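Local coordinates for BZZ1 protein (Saccharomyces cerevisiae, PDB 2A28), which takes part in endocytosis and trafficking to the vacuole and works with type I myosins to restore actin polarity after salt stress, the piece here being its second SH3 domain, at residues 47-50 with 51-54. Sequence-based numbering, arbitrary orientation.
Sequences LFPT and SYCK
Pro49 lies against one face of the Tyr52 ring three residues on, its CG over the ring centre in a CH-pi contact, 4.1 Å from the centroid and 11° off the normal. The neighbouring CB of Pro49 comes closest to the ring carbon CD1 of Tyr52, at 3.5 Å. Farther along the turn, Cys53 SG sits obliquely to the Phe48 ring and touches its CE1 at 3.6 Å, a sulfur-aromatic contact. With SG anti to the carbonyl carbon (chi1 -54°), the thiol of Cys53 reaches CE1 and CD1 of Phe48. Two i to i+3 backbone bonds of a 3-10 turn set these spacings: Tyr52 N to Pro49 O (3.1 Å) and Cys53 N to Thr50 O (3.0 Å). Replacing Tyr52 by alanine is likely to leave CB and CG of Pro49 without their aromatic partner and open a gap over the proline. Thr50 OG1 hydrogen-bonds to Asp31 OD2 and Thr37 OG1, tying the turn to strand 36-41. On the Pro49 side, Tyr9 and Trp36 also touch the proline; with Tyr52 they correspond to the aromatics and proline that line the proline-rich ligand groove of SH3 domains, consistent with such a role here. Phe48 and Cys53 both pack inward on Ile25 of strand 24-27. The 3-10 turn follows strand 44-49, and Tyr52 is backbone hydrogen-bonded to Ile6.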
ATOM      1  N   LEU A  47      -4.442  -3.148   2.641  1.00  5.66           N
ATOM      2  CA  LEU A  47      -3.317  -2.750   3.429  1.00  5.74           C
ATOM      3  C   LEU A  47      -1.984  -3.131   2.753  1.00  5.63           C
ATOM      4  O   LEU A  47      -1.802  -4.207   2.240  1.00  6.57           O
ATOM      5  CB  LEU A  47      -3.302  -3.449   4.804  1.00  6.90           C
ATOM      6  CG  LEU A  47      -4.513  -3.186   5.693  1.00  7.21           C
ATOM      7  CD1 LEU A  47      -4.500  -4.089   6.906  1.00 10.25           C
ATOM      8  CD2 LEU A  47      -4.529  -1.730   6.138  1.00 10.51           C
ATOM      9  N   PHE A  48      -1.027  -2.207   2.874  1.00  5.56           N
ATOM     10  CA  PHE A  48       0.325  -2.472   2.364  1.00  6.94           C
ATOM     11  C   PHE A  48       1.323  -1.779   3.284  1.00  5.71           C
ATOM     12  O   PHE A  48       0.977  -0.827   4.005  1.00  5.62           O
ATOM     13  CB  PHE A  48       0.522  -1.947   0.917  1.00  7.44           C
ATOM     14  CG  PHE A  48       0.213  -0.493   0.777  1.00  7.83           C
ATOM     15  CD1 PHE A  48       1.225   0.461   0.835  1.00  7.06           C
ATOM     16  CD2 PHE A  48      -1.061  -0.026   0.593  1.00  9.34           C
ATOM     17  CE1 PHE A  48       0.971   1.794   0.763  1.00  7.06           C
ATOM     18  CE2 PHE A  48      -1.350   1.291   0.503  1.00  8.87           C
ATOM     19  CZ  PHE A  48      -0.330   2.229   0.545  1.00  7.90           C
ATOM     20  N   PRO A  49       2.587  -2.211   3.271  1.00  6.29           N
ATOM     21  CA  PRO A  49       3.549  -1.593   4.184  1.00  6.38           C
ATOM     22  C   PRO A  49       3.974  -0.204   3.740  1.00  6.13           C
ATOM     23  O   PRO A  49       4.516   0.000   2.654  1.00  6.11           O
ATOM     24  CB  PRO A  49       4.732  -2.562   4.209  1.00  8.59           C
ATOM     25  CG  PRO A  49       4.248  -3.821   3.561  1.00 13.78           C
ATOM     26  CD  PRO A  49       3.145  -3.399   2.626  1.00  8.13           C
ATOM     27  N   THR A  50       3.792   0.776   4.614  1.00  5.89           N
ATOM     28  CA  THR A  50       4.106   2.155   4.324  1.00  6.56           C
ATOM     29  C   THR A  50       5.540   2.355   3.883  1.00  6.83           C
ATOM     30  O   THR A  50       5.849   3.131   2.984  1.00  6.15           O
ATOM     31  CB  THR A  50       3.850   2.998   5.598  1.00  6.92           C
ATOM     32  OG1 THR A  50       2.550   2.635   6.050  1.00  7.00           O
ATOM     33  CG2 THR A  50       3.949   4.480   5.389  1.00  9.81           C
ATOM     34  N   SER A  51       6.460   1.681   4.560  1.00  6.40           N
ATOM     35  CA  SER A  51       7.879   1.812   4.384  1.00  7.61           C
ATOM     36  C   SER A  51       8.385   1.213   3.070  1.00  7.22           C
ATOM     37  O   SER A  51       9.529   1.405   2.703  1.00  9.02           O
ATOM     38  CB  SER A  51       8.611   1.147   5.560  1.00  7.43           C
ATOM     39  OG  SER A  51       8.419  -0.299   5.554  1.00  9.30           O
ATOM     40  N   TYR A  52       7.505   0.534   2.341  1.00  6.12           N
ATOM     41  CA  TYR A  52       7.806   0.107   0.970  1.00  6.52           C
ATOM     42  C   TYR A  52       7.472   1.168  -0.064  1.00  6.76           C
ATOM     43  O   TYR A  52       7.643   0.870  -1.264  1.00  6.36           O
ATOM     44  CB  TYR A  52       7.085  -1.202   0.673  1.00  6.60           C
ATOM     45  CG  TYR A  52       7.567  -2.451   1.347  1.00  5.88           C
ATOM     46  CD1 TYR A  52       7.931  -2.470   2.698  1.00  9.42           C
ATOM     47  CD2 TYR A  52       7.600  -3.646   0.681  1.00  7.19           C
ATOM     48  CE1 TYR A  52       8.363  -3.662   3.307  1.00 10.43           C
ATOM     49  CE2 TYR A  52       8.007  -4.809   1.251  1.00  7.51           C
ATOM     50  CZ  TYR A  52       8.400  -4.810   2.590  1.00  9.50           C
ATOM     51  OH  TYR A  52       8.790  -5.977   3.205  1.00 10.86           O
ATOM     52  N   CYS A  53       7.056   2.323   0.332  1.00  5.93           N
ATOM     53  CA  CYS A  53       6.655   3.389  -0.515  1.00  6.86           C
ATOM     54  C   CYS A  53       7.298   4.709  -0.130  1.00  9.41           C
ATOM     55  O   CYS A  53       7.838   4.800   0.976  1.00 10.10           O
ATOM     56  CB  CYS A  53       5.134   3.610  -0.487  1.00  9.24           C
ATOM     57  SG  CYS A  53       4.185   2.137  -0.864  1.00 11.23           S
ATOM     58  N   LYS A  54       7.073   5.681  -0.977  1.00 10.09           N
ATOM     59  CA  LYS A  54       7.437   7.071  -0.747  1.00 11.00           C
ATOM     60  C   LYS A  54       6.301   8.003  -1.087  1.00  9.98           C
ATOM     61  O   LYS A  54       5.344   7.704  -1.815  1.00 14.44           O
ATOM     62  CB  LYS A  54       8.736   7.295  -1.503  1.00 14.11           C
ATOM     63  CG  LYS A  54       8.621   7.461  -2.991  1.00 16.64           C
ATOM     64  CD  LYS A  54       9.812   7.917  -3.765  1.00 18.64           C
ATOM     65  CE  LYS A  54       9.603   8.041  -5.264  1.00 23.65           C
ATOM     66  NZ  LYS A  54      10.826   8.181  -6.083  1.00 31.30           N
ATOM     67  OXT LYS A  54       6.309   9.083  -0.426  1.00 14.98           O
TER